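Local coordinates for protein Pre-mRNA splicing factor PRP8 (Cyanidioschyzon merolae, PDB 6NQI) that probably binds spliceosomal snRNAs and intronic pre-mRNA during splicing, as a large factor represented here by its RNase H-like domain alone, at residues W12-R17 against E64-M69; Q73-L78 against G99-K104; I82-T87 against D91-L96. All coordinates share one frame; numbering follows the deposited sequence.

From the N terminus, contact 1 closes first: after strand 11-21 the chain runs through strands 24-32 and 37-43, then returns in helix 54-71, which packs on the strand it left. Contact 2 opens where that helix has ended and closes over strand 81-84 and helix 90-97, joining the loops that follow the two helices. Contact 3 lies wholly within that span, pairing the strand with the helix. Contacts 1 and 3 share one sheet, since strands 11-21 and 81-84 are neighbours in it, and both touch the bound beta-mercaptoethanol. Contacts 1 and 2 meet where Trp-12 touches Gln-73 and Leu-67 touches Tyr-102.

Contact 1. Residues W12-R17 against E64-M69; sequences WIVDDR and EHVLTM. With BME (beta-mercaptoethanol), chain C.
Trp-12 brings the six-membered edge of its indole to the backbone of Met-69: CH2 lies 3.6 Å from Met-69 O, which sits in the plane of the ring, and CZ3 is 3.8 Å from Met-69 CB. The two side chains meet at about a right angle. CG of Trp-12 stands beside its own backbone N (chi1 -81°), a setting that carries the indole out toward the helix. The ring is further fixed by its NE1, hydrogen-bonded to Glu-32, and by Phe-39, whose ring meets it at a steep tilt. Two residues on, Val-14 meets Val-66 obliquely, methyl to methyl, with CG1 of Val-14 and CG2 of Val-66 3.8 Å apart. The buried contact seats helix 54-71 on strand 11-21 of the mixed sheet in this RNase H-like domain; the axes of the two short segments come within 10.9 Å and run roughly antiparallel, at 147°. CG1 of Val-14 also touches C1 of beta-mercaptoethanol, probably left from crystallisation. Asp-16 holds that molecule's hydroxyl: O1 donates to OD1 at 2.8 Å and accepts a weak bond from the backbone N of Asp-16. With an alanine in place of Asp-16, O1 would probably lose its carboxylate acceptor, leaving the weak backbone bond and the small molecule freer to turn. Farther along, Arg-17 grips Asp-15 in a side-on salt bridge, NE to OD1 and NH2 to OD2, each 2.8 Å, with both oxygens close to the guanidinium plane. Asp-15 OD1 also accepts from the backbone N of Arg-17 at 3.1 Å, closing an Asx turn; NE and N reach this oxygen from opposite faces of the carboxylate. On the helix, Thr-68 OG1 and N likewise approach Glu-64 O from opposite faces of its carbonyl plane.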
loop_
_atom_site.group_PDB
_atom_site.type_symbol
_atom_site.label_atom_id
_atom_site.label_comp_id
_atom_site.label_asym_id
_atom_site.label_seq_id
_atom_site.Cartn_x
_atom_site.Cartn_y
_atom_site.Cartn_z
ATOM N N TRP A 12 -2.557 -8.974 -2.171
ATOM C CA TRP A 12 -1.639 -7.828 -2.225
ATOM C C TRP A 12 -2.263 -6.744 -3.089
ATOM O O TRP A 12 -2.398 -6.920 -4.303
ATOM C CB TRP A 12 -0.261 -8.205 -2.777
ATOM C CG TRP A 12 0.642 -8.847 -1.767
ATOM C CD1 TRP A 12 0.316 -9.187 -0.500
ATOM C CD2 TRP A 12 2.014 -9.226 -1.941
ATOM N NE1 TRP A 12 1.393 -9.743 0.142
ATOM C CE2 TRP A 12 2.446 -9.790 -0.722
ATOM C CE3 TRP A 12 2.931 -9.116 -3.003
ATOM C CZ2 TRP A 12 3.736 -10.260 -0.528
ATOM C CZ3 TRP A 12 4.237 -9.584 -2.812
ATOM C CH2 TRP A 12 4.619 -10.155 -1.584
ATOM N N ILE A 13 -2.626 -5.624 -2.472
ATOM C CA ILE A 13 -3.094 -4.455 -3.203
ATOM C C ILE A 13 -1.877 -3.569 -3.516
ATOM O O ILE A 13 -1.191 -3.082 -2.603
ATOM C CB ILE A 13 -4.145 -3.680 -2.396
ATOM C CG1 ILE A 13 -5.171 -4.596 -1.705
ATOM C CG2 ILE A 13 -4.900 -2.770 -3.332
ATOM C CD1 ILE A 13 -6.157 -5.348 -2.614
ATOM N N VAL A 14 -1.586 -3.375 -4.799
ATOM C CA VAL A 14 -0.415 -2.620 -5.210
ATOM C C VAL A 14 -0.859 -1.317 -5.857
ATOM O O VAL A 14 -1.685 -1.323 -6.783
ATOM C CB VAL A 14 0.473 -3.436 -6.154
ATOM C CG1 VAL A 14 1.868 -2.740 -6.266
ATOM C CG2 VAL A 14 0.534 -4.909 -5.691
ATOM N N ASP A 15 -0.346 -0.202 -5.336
ATOM C CA ASP A 15 -0.709 1.140 -5.791
ATOM C C ASP A 15 0.582 1.912 -6.034
ATOM O O ASP A 15 1.341 2.177 -5.093
ATOM C CB ASP A 15 -1.606 1.835 -4.756
ATOM C CG ASP A 15 -2.266 3.106 -5.281
ATOM O OD1 ASP A 15 -1.805 3.684 -6.283
ATOM O OD2 ASP A 15 -3.285 3.538 -4.691
ATOM N N ASP A 16 0.844 2.260 -7.290
ATOM C CA ASP A 16 2.050 3.002 -7.624
ATOM C C ASP A 16 1.746 4.405 -8.128
ATOM O O ASP A 16 2.652 5.095 -8.583
ATOM C CB ASP A 16 2.896 2.213 -8.636
ATOM C CG ASP A 16 2.269 2.153 -10.018
ATOM O OD1 ASP A 16 1.055 2.438 -10.153
ATOM O OD2 ASP A 16 2.999 1.780 -10.969
ATOM N N ARG A 17 0.507 4.860 -7.988
ATOM C CA ARG A 17 0.077 6.155 -8.500
ATOM C C ARG A 17 0.843 7.344 -7.904
ATOM O O ARG A 17 0.663 8.477 -8.376
ATOM C CB ARG A 17 -1.417 6.306 -8.257
ATOM C CG ARG A 17 -2.223 5.422 -9.145
ATOM C CD ARG A 17 -3.690 5.517 -8.841
ATOM N NE ARG A 17 -4.056 4.799 -7.623
ATOM C CZ ARG A 17 -5.320 4.617 -7.247
ATOM N NH1 ARG A 17 -6.295 5.105 -8.013
ATOM N NH2 ARG A 17 -5.612 3.941 -6.134
ATOM N N GLU A 64 8.775 -4.833 -11.418
ATOM C CA GLU A 64 9.999 -5.393 -10.866
ATOM C C GLU A 64 9.969 -5.388 -9.334
ATOM O O GLU A 64 10.440 -6.340 -8.691
ATOM C CB GLU A 64 11.195 -4.622 -11.428
ATOM C CG GLU A 64 12.509 -5.354 -11.291
ATOM C CD GLU A 64 13.153 -5.209 -9.926
ATOM O OE1 GLU A 64 12.787 -4.261 -9.170
ATOM O OE2 GLU A 64 14.054 -6.039 -9.622
ATOM N N HIS A 65 9.369 -4.356 -8.735
ATOM C CA HIS A 65 9.273 -4.298 -7.276
ATOM C C HIS A 65 8.392 -5.415 -6.732
ATOM O O HIS A 65 8.779 -6.109 -5.783
ATOM C CB HIS A 65 8.752 -2.919 -6.834
ATOM C CG HIS A 65 8.396 -2.837 -5.377
ATOM N ND1 HIS A 65 7.125 -2.515 -4.936
ATOM C CD2 HIS A 65 9.132 -3.074 -4.262
ATOM C CE1 HIS A 65 7.102 -2.531 -3.613
ATOM N NE2 HIS A 65 8.303 -2.881 -3.180
ATOM N N VAL A 66 7.214 -5.612 -7.339
ATOM C CA VAL A 66 6.346 -6.718 -6.936
ATOM C C VAL A 66 7.082 -8.046 -7.066
ATOM O O VAL A 66 7.024 -8.890 -6.162
ATOM C CB VAL A 66 5.028 -6.701 -7.733
ATOM C CG1 VAL A 66 4.285 -8.008 -7.577
ATOM C CG2 VAL A 66 4.137 -5.572 -7.236
ATOM N N LEU A 67 7.806 -8.249 -8.169
ATOM C CA LEU A 67 8.574 -9.485 -8.279
ATOM C C LEU A 67 9.571 -9.617 -7.129
ATOM O O LEU A 67 9.751 -10.708 -6.580
ATOM C CB LEU A 67 9.280 -9.566 -9.630
ATOM C CG LEU A 67 10.207 -10.781 -9.810
ATOM C CD1 LEU A 67 9.499 -12.102 -9.548
ATOM C CD2 LEU A 67 10.858 -10.813 -11.194
ATOM N N THR A 68 10.223 -8.519 -6.739
ATOM C CA THR A 68 11.210 -8.608 -5.657
ATOM C C THR A 68 10.545 -8.939 -4.320
ATOM O O THR A 68 11.053 -9.772 -3.548
ATOM C CB THR A 68 12.017 -7.305 -5.567
ATOM O OG1 THR A 68 12.644 -7.077 -6.828
ATOM C CG2 THR A 68 13.110 -7.433 -4.522
ATOM N N MET A 69 9.412 -8.294 -4.031
ATOM C CA MET A 69 8.707 -8.589 -2.786
ATOM C C MET A 69 8.208 -10.028 -2.769
ATOM O O MET A 69 8.216 -10.673 -1.711
ATOM C CB MET A 69 7.524 -7.633 -2.563
ATOM C CG MET A 69 7.832 -6.142 -2.430
ATOM S SD MET A 69 9.213 -5.730 -1.334
ATOM C CE MET A 69 8.779 -6.574 0.177
HETATM C C1 BME C . 0.598 -0.733 -9.058
HETATM C C2 BME C . 0.941 -1.456 -10.346
HETATM O O1 BME C . -0.380 0.205 -9.426
HETATM S S2 BME C . 2.437 -2.471 -10.262
#

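Contact 2. Residues Q73-L78 against G99-K104; sequences QPTEEL and GTEYAK
Leu-78 sets one methyl against the rim of the Tyr-102 ring: CD2 of Leu-78, near the ring plane, lies 3.8 Å from CE1 and 4.1 Å from CD1 of Tyr-102. The two side chains cross at about a right angle. CG of Tyr-102 lies beside its own backbone N (chi1 -43°), and from there the ring reaches across to Leu-78. One face of the phenol is taken up by its own neighbour, CG of Glu-101, 3.5 Å above the plane and over the centre. Glu-101 touches the other loop just at the margin, where OE1 comes within 4.5 Å of CG2 of Thr-75. No polar bond joins the two segments, and the shape of each is set locally. Residues 100-103 form a type I turn, closed by Ala-103 N to Thr-100 O at 3.0 Å. The hydroxyl of Thr-100 makes an ST turn within it, OG1 accepting from the backbone N of Tyr-102 at 3.1 Å, which steadies the backbone from which the ring springs. In the facing loop Glu-77 N bonds to Pro-74 O, and OG1 of Thr-75 donates to OE1 of Glu-76 at 2.7 Å, arriving well above the carboxylate plane. Thr-100 OG1 is also bonded to Leu-97 O at the end of helix 90-97, while Gln-73 OE1 receives Arg-37 from strand 37-43. Tyr-102 lies on Leu-67, Leu-70 and Arg-71 of helix 54-71, so the loop leading to strand 107-108 rests against the C-terminal part of that helix.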
loop_
_atom_site.group_PDB
_atom_site.type_symbol
_atom_site.label_atom_id
_atom_site.label_comp_id
_atom_site.label_asym_id
_atom_site.label_seq_id
_atom_site.Cartn_x
_atom_site.Cartn_y
_atom_site.Cartn_z
ATOM N N GLN A 73 9.451 -13.511 0.075
ATOM C CA GLN A 73 8.426 -14.142 0.903
ATOM C C GLN A 73 8.600 -15.653 0.968
ATOM O O GLN A 73 9.025 -16.277 -0.011
ATOM C CB GLN A 73 7.031 -13.841 0.361
ATOM C CG GLN A 73 6.615 -12.374 0.453
ATOM C CD GLN A 73 6.434 -11.896 1.865
ATOM O OE1 GLN A 73 5.473 -12.296 2.501
ATOM N NE2 GLN A 73 7.321 -11.016 2.359
ATOM N N PRO A 74 8.314 -16.256 2.118
ATOM C CA PRO A 74 8.211 -17.722 2.182
ATOM C C PRO A 74 6.998 -18.208 1.400
ATOM O O PRO A 74 6.040 -17.469 1.167
ATOM C CB PRO A 74 8.061 -18.009 3.682
ATOM C CG PRO A 74 8.561 -16.776 4.364
ATOM C CD PRO A 74 8.211 -15.636 3.451
ATOM N N THR A 75 7.037 -19.478 0.996
ATOM C CA THR A 75 5.937 -20.007 0.191
ATOM C C THR A 75 4.611 -20.012 0.958
ATOM O O THR A 75 3.549 -19.819 0.353
ATOM C CB THR A 75 6.280 -21.409 -0.308
ATOM O OG1 THR A 75 6.617 -22.236 0.808
ATOM C CG2 THR A 75 7.458 -21.357 -1.269
ATOM N N GLU A 76 4.640 -20.222 2.276
ATOM C CA GLU A 76 3.408 -20.132 3.057
ATOM C C GLU A 76 2.881 -18.705 3.203
ATOM O O GLU A 76 1.741 -18.528 3.639
ATOM C CB GLU A 76 3.578 -20.809 4.424
ATOM C CG GLU A 76 3.732 -22.358 4.337
ATOM C CD GLU A 76 5.140 -22.842 4.036
ATOM O OE1 GLU A 76 5.906 -22.081 3.396
ATOM O OE2 GLU A 76 5.455 -23.998 4.418
ATOM N N GLU A 77 3.663 -17.681 2.882
ATOM C CA GLU A 77 3.191 -16.312 3.039
ATOM C C GLU A 77 3.023 -15.599 1.701
ATOM O O GLU A 77 2.885 -14.371 1.667
ATOM C CB GLU A 77 4.135 -15.511 3.926
ATOM C CG GLU A 77 4.147 -15.859 5.395
ATOM C CD GLU A 77 5.140 -14.972 6.139
ATOM O OE1 GLU A 77 6.140 -15.506 6.670
ATOM O OE2 GLU A 77 4.930 -13.728 6.157
ATOM N N LEU A 78 3.015 -16.346 0.603
ATOM C CA LEU A 78 2.804 -15.750 -0.704
ATOM C C LEU A 78 1.347 -15.331 -0.832
ATOM O O LEU A 78 0.463 -16.013 -0.313
ATOM C CB LEU A 78 3.136 -16.752 -1.798
ATOM C CG LEU A 78 4.608 -17.135 -1.944
ATOM C CD1 LEU A 78 4.732 -18.264 -2.961
ATOM C CD2 LEU A 78 5.469 -15.934 -2.319
ATOM N N GLY A 99 7.611 -17.884 -16.379
ATOM C CA GLY A 99 8.711 -18.790 -16.129
ATOM C C GLY A 99 9.123 -18.952 -14.681
ATOM O O GLY A 99 10.070 -19.704 -14.413
ATOM N N THR A 100 8.467 -18.264 -13.741
ATOM C CA THR A 100 8.801 -18.329 -12.322
ATOM C C THR A 100 7.722 -19.052 -11.520
ATOM O O THR A 100 6.578 -19.214 -11.956
ATOM C CB THR A 100 8.989 -16.926 -11.747
ATOM O OG1 THR A 100 7.702 -16.362 -11.461
ATOM C CG2 THR A 100 9.713 -16.046 -12.741
ATOM N N GLU A 101 8.085 -19.400 -10.280
ATOM C CA GLU A 101 7.173 -20.063 -9.352
ATOM C C GLU A 101 5.972 -19.201 -8.996
ATOM O O GLU A 101 4.989 -19.718 -8.446
ATOM C CB GLU A 101 7.958 -20.446 -8.096
ATOM C CG GLU A 101 8.733 -19.264 -7.471
ATOM C CD GLU A 101 9.616 -19.677 -6.297
ATOM O OE1 GLU A 101 9.064 -20.139 -5.273
ATOM O OE2 GLU A 101 10.861 -19.555 -6.405
ATOM N N TYR A 102 6.034 -17.904 -9.293
ATOM C CA TYR A 102 4.962 -16.968 -8.982
ATOM C C TYR A 102 4.010 -16.790 -10.155
ATOM O O TYR A 102 3.047 -16.016 -10.051
ATOM C CB TYR A 102 5.543 -15.608 -8.540
ATOM C CG TYR A 102 6.716 -15.767 -7.595
ATOM C CD1 TYR A 102 6.519 -16.108 -6.263
ATOM C CD2 TYR A 102 8.023 -15.592 -8.045
ATOM C CE1 TYR A 102 7.580 -16.276 -5.406
ATOM C CE2 TYR A 102 9.092 -15.748 -7.190
ATOM C CZ TYR A 102 8.865 -16.088 -5.871
ATOM O OH TYR A 102 9.934 -16.244 -5.016
ATOM N N ALA A 103 4.266 -17.458 -11.277
ATOM C CA ALA A 103 3.241 -17.497 -12.297
ATOM C C ALA A 103 2.083 -18.315 -11.748
ATOM O O ALA A 103 2.241 -19.097 -10.802
ATOM C CB ALA A 103 3.784 -18.071 -13.596
ATOM N N LYS A 104 0.905 -18.098 -12.321
ATOM C CA LYS A 104 -0.341 -18.743 -11.900
ATOM C C LYS A 104 -0.768 -18.269 -10.509
ATOM O O LYS A 104 -1.579 -18.925 -9.837
ATOM C CB LYS A 104 -0.216 -20.272 -11.943
ATOM C CG LYS A 104 0.243 -20.791 -13.327
ATOM C CD LYS A 104 -0.616 -20.294 -14.490
ATOM C CE LYS A 104 -0.249 -20.984 -15.806
ATOM N NZ LYS A 104 -0.743 -22.386 -15.916
#

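Contact 3. Residues I82-T87 against D91-L96. With BME (beta-mercaptoethanol), chain C.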
loop_
_atom_site.group_PDB
_atom_site.type_symbol
_atom_site.label_atom_id
_atom_site.label_comp_id
_atom_site.label_asym_id
_atom_site.label_seq_id
_atom_site.Cartn_x
_atom_site.Cartn_y
_atom_site.Cartn_z
ATOM N N ILE A 82 -3.019 -10.872 -6.490
ATOM C CA ILE A 82 -2.346 -9.578 -6.610
ATOM C C ILE A 82 -3.298 -8.637 -7.323
ATOM O O ILE A 82 -3.767 -8.961 -8.417
ATOM C CB ILE A 82 -1.021 -9.691 -7.379
ATOM C CG1 ILE A 82 -0.027 -10.530 -6.574
ATOM C CG2 ILE A 82 -0.494 -8.301 -7.708
ATOM C CD1 ILE A 82 1.092 -11.144 -7.390
ATOM N N VAL A 83 -3.597 -7.494 -6.717
ATOM C CA VAL A 83 -4.531 -6.533 -7.301
ATOM C C VAL A 83 -3.768 -5.241 -7.563
ATOM O O VAL A 83 -3.261 -4.618 -6.620
ATOM C CB VAL A 83 -5.747 -6.276 -6.387
ATOM C CG1 VAL A 83 -6.812 -5.447 -7.114
ATOM C CG2 VAL A 83 -6.317 -7.567 -5.818
ATOM N N LEU A 84 -3.701 -4.829 -8.826
ATOM C CA LEU A 84 -2.989 -3.629 -9.239
ATOM C C LEU A 84 -3.952 -2.464 -9.369
ATOM O O LEU A 84 -5.053 -2.607 -9.910
ATOM C CB LEU A 84 -2.273 -3.830 -10.574
ATOM C CG LEU A 84 -1.316 -5.008 -10.655
ATOM C CD1 LEU A 84 -0.774 -5.176 -12.063
ATOM C CD2 LEU A 84 -0.192 -4.794 -9.655
ATOM N N ALA A 85 -3.532 -1.314 -8.847
ATOM C CA ALA A 85 -4.366 -0.129 -8.961
ATOM C C ALA A 85 -4.381 0.395 -10.389
ATOM O O ALA A 85 -5.397 0.930 -10.837
ATOM C CB ALA A 85 -3.895 0.947 -7.986
ATOM N N GLN A 86 -3.266 0.269 -11.115
ATOM C CA GLN A 86 -3.174 0.750 -12.492
ATOM C C GLN A 86 -2.976 -0.413 -13.459
ATOM O O GLN A 86 -2.046 -1.215 -13.306
ATOM C CB GLN A 86 -2.052 1.781 -12.644
ATOM C CG GLN A 86 -2.493 3.182 -12.234
ATOM C CD GLN A 86 -1.406 4.243 -12.406
ATOM O OE1 GLN A 86 -0.216 3.961 -12.251
ATOM N NE2 GLN A 86 -1.821 5.472 -12.724
ATOM N N THR A 87 -3.826 -0.472 -14.484
ATOM C CA THR A 87 -3.824 -1.629 -15.366
ATOM C C THR A 87 -2.597 -1.645 -16.263
ATOM O O THR A 87 -2.255 -2.701 -16.813
ATOM C CB THR A 87 -5.118 -1.651 -16.188
ATOM O OG1 THR A 87 -5.243 -2.904 -16.877
ATOM C CG2 THR A 87 -5.156 -0.510 -17.211
ATOM N N ASP A 91 0.258 -6.054 -17.791
ATOM C CA ASP A 91 1.116 -6.744 -18.750
ATOM C C ASP A 91 2.564 -6.837 -18.289
ATOM O O ASP A 91 3.129 -7.944 -18.339
ATOM C CB ASP A 91 1.054 -6.057 -20.115
ATOM C CG ASP A 91 -0.102 -6.532 -20.969
ATOM O OD1 ASP A 91 -0.751 -7.548 -20.596
ATOM O OD2 ASP A 91 -0.268 -5.948 -22.074
ATOM N N PRO A 92 3.232 -5.744 -17.868
ATOM C CA PRO A 92 4.633 -5.875 -17.414
ATOM C C PRO A 92 4.820 -6.869 -16.286
ATOM O O PRO A 92 5.728 -7.711 -16.344
ATOM C CB PRO A 92 4.989 -4.445 -16.993
ATOM C CG PRO A 92 4.151 -3.581 -17.882
ATOM C CD PRO A 92 2.844 -4.325 -17.999
ATOM N N LEU A 93 3.976 -6.798 -15.256
ATOM C CA LEU A 93 4.053 -7.767 -14.168
ATOM C C LEU A 93 3.978 -9.202 -14.683
ATOM O O LEU A 93 4.851 -10.029 -14.391
ATOM C CB LEU A 93 2.941 -7.507 -13.169
ATOM C CG LEU A 93 3.006 -8.422 -11.960
ATOM C CD1 LEU A 93 4.374 -8.336 -11.320
ATOM C CD2 LEU A 93 1.928 -8.014 -10.992
ATOM N N LYS A 94 2.941 -9.523 -15.452
ATOM C CA LYS A 94 2.868 -10.867 -16.013
ATOM C C LYS A 94 4.171 -11.236 -16.723
ATOM O O LYS A 94 4.705 -12.333 -16.507
ATOM C CB LYS A 94 1.646 -10.988 -16.923
ATOM C CG LYS A 94 0.347 -10.989 -16.115
ATOM C CD LYS A 94 -0.865 -10.806 -17.009
ATOM C CE LYS A 94 -2.152 -10.939 -16.225
ATOM N NZ LYS A 94 -2.596 -12.372 -16.071
ATOM N N THR A 95 4.746 -10.307 -17.511
ATOM C CA THR A 95 5.974 -10.638 -18.239
ATOM C C THR A 95 7.104 -10.994 -17.282
ATOM O O THR A 95 7.844 -11.952 -17.517
ATOM C CB THR A 95 6.441 -9.478 -19.119
ATOM O OG1 THR A 95 5.419 -9.131 -20.055
ATOM C CG2 THR A 95 7.686 -9.898 -19.896
ATOM N N LEU A 96 7.242 -10.249 -16.185
ATOM C CA LEU A 96 8.335 -10.541 -15.271
ATOM C C LEU A 96 8.080 -11.793 -14.440
ATOM O O LEU A 96 9.024 -12.317 -13.838
ATOM C CB LEU A 96 8.596 -9.351 -14.350
ATOM C CG LEU A 96 8.952 -8.022 -15.030
ATOM C CD1 LEU A 96 9.435 -6.965 -14.056
ATOM C CD2 LEU A 96 9.961 -8.238 -16.130
HETATM C C1 BME C . 0.598 -0.733 -9.058
HETATM C C2 BME C . 0.941 -1.456 -10.346
HETATM O O1 BME C . -0.380 0.205 -9.426
HETATM S S2 BME C . 2.437 -2.471 -10.262
#
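Strand 81-84 and helix 90-97 are the first two elements of a beta-alpha-beta unit that ends in strand 107-108, and their contact centres on Leu-93, which meets Ile-82 and Leu-84. One methyl of Leu-93 does the touching: CD2 is 4.1 Å from CG2 of Ile-82 and equally 4.1 Å from CD1 of Leu-84, so it is set against two residues on the same face of the strand. With CG anti to the backbone N (chi1 -176°), the branch of Leu-93 is carried toward the strand, which brings CD2 to Ile-82 and Leu-84; both strand side chains slant across it rather than running alongside. The touching side chains are all apolar. In the RNase H-like domain the same helix residue also reaches Val-107 of the strand that completes the unit, and strand 81-84 is held between that strand and strand 11-21, with backbone bonds to each. CD2 of Leu-84 lies between helix and ligand: it is 3.6 Å from S2 of beta-mercaptoethanol and also touches CD2 of Leu-93. The hydroxyl of this molecule takes a weak bond from Gln-86 N to O1, 3.3 Å long, just past the end of the strand. Toward the helix start, Thr-87 O and Asp-91 N stay 4.3 Å apart, close but not bonded. Within the helix Asp-91 O accepts twice from Thr-95, from N at 3.0 Å and from OG1 at 3.1 Å, the hydroxyl arriving above the carbonyl plane. On another side of the helix Pro-92 and Leu-96 lean on Trp-60 of helix 54-71.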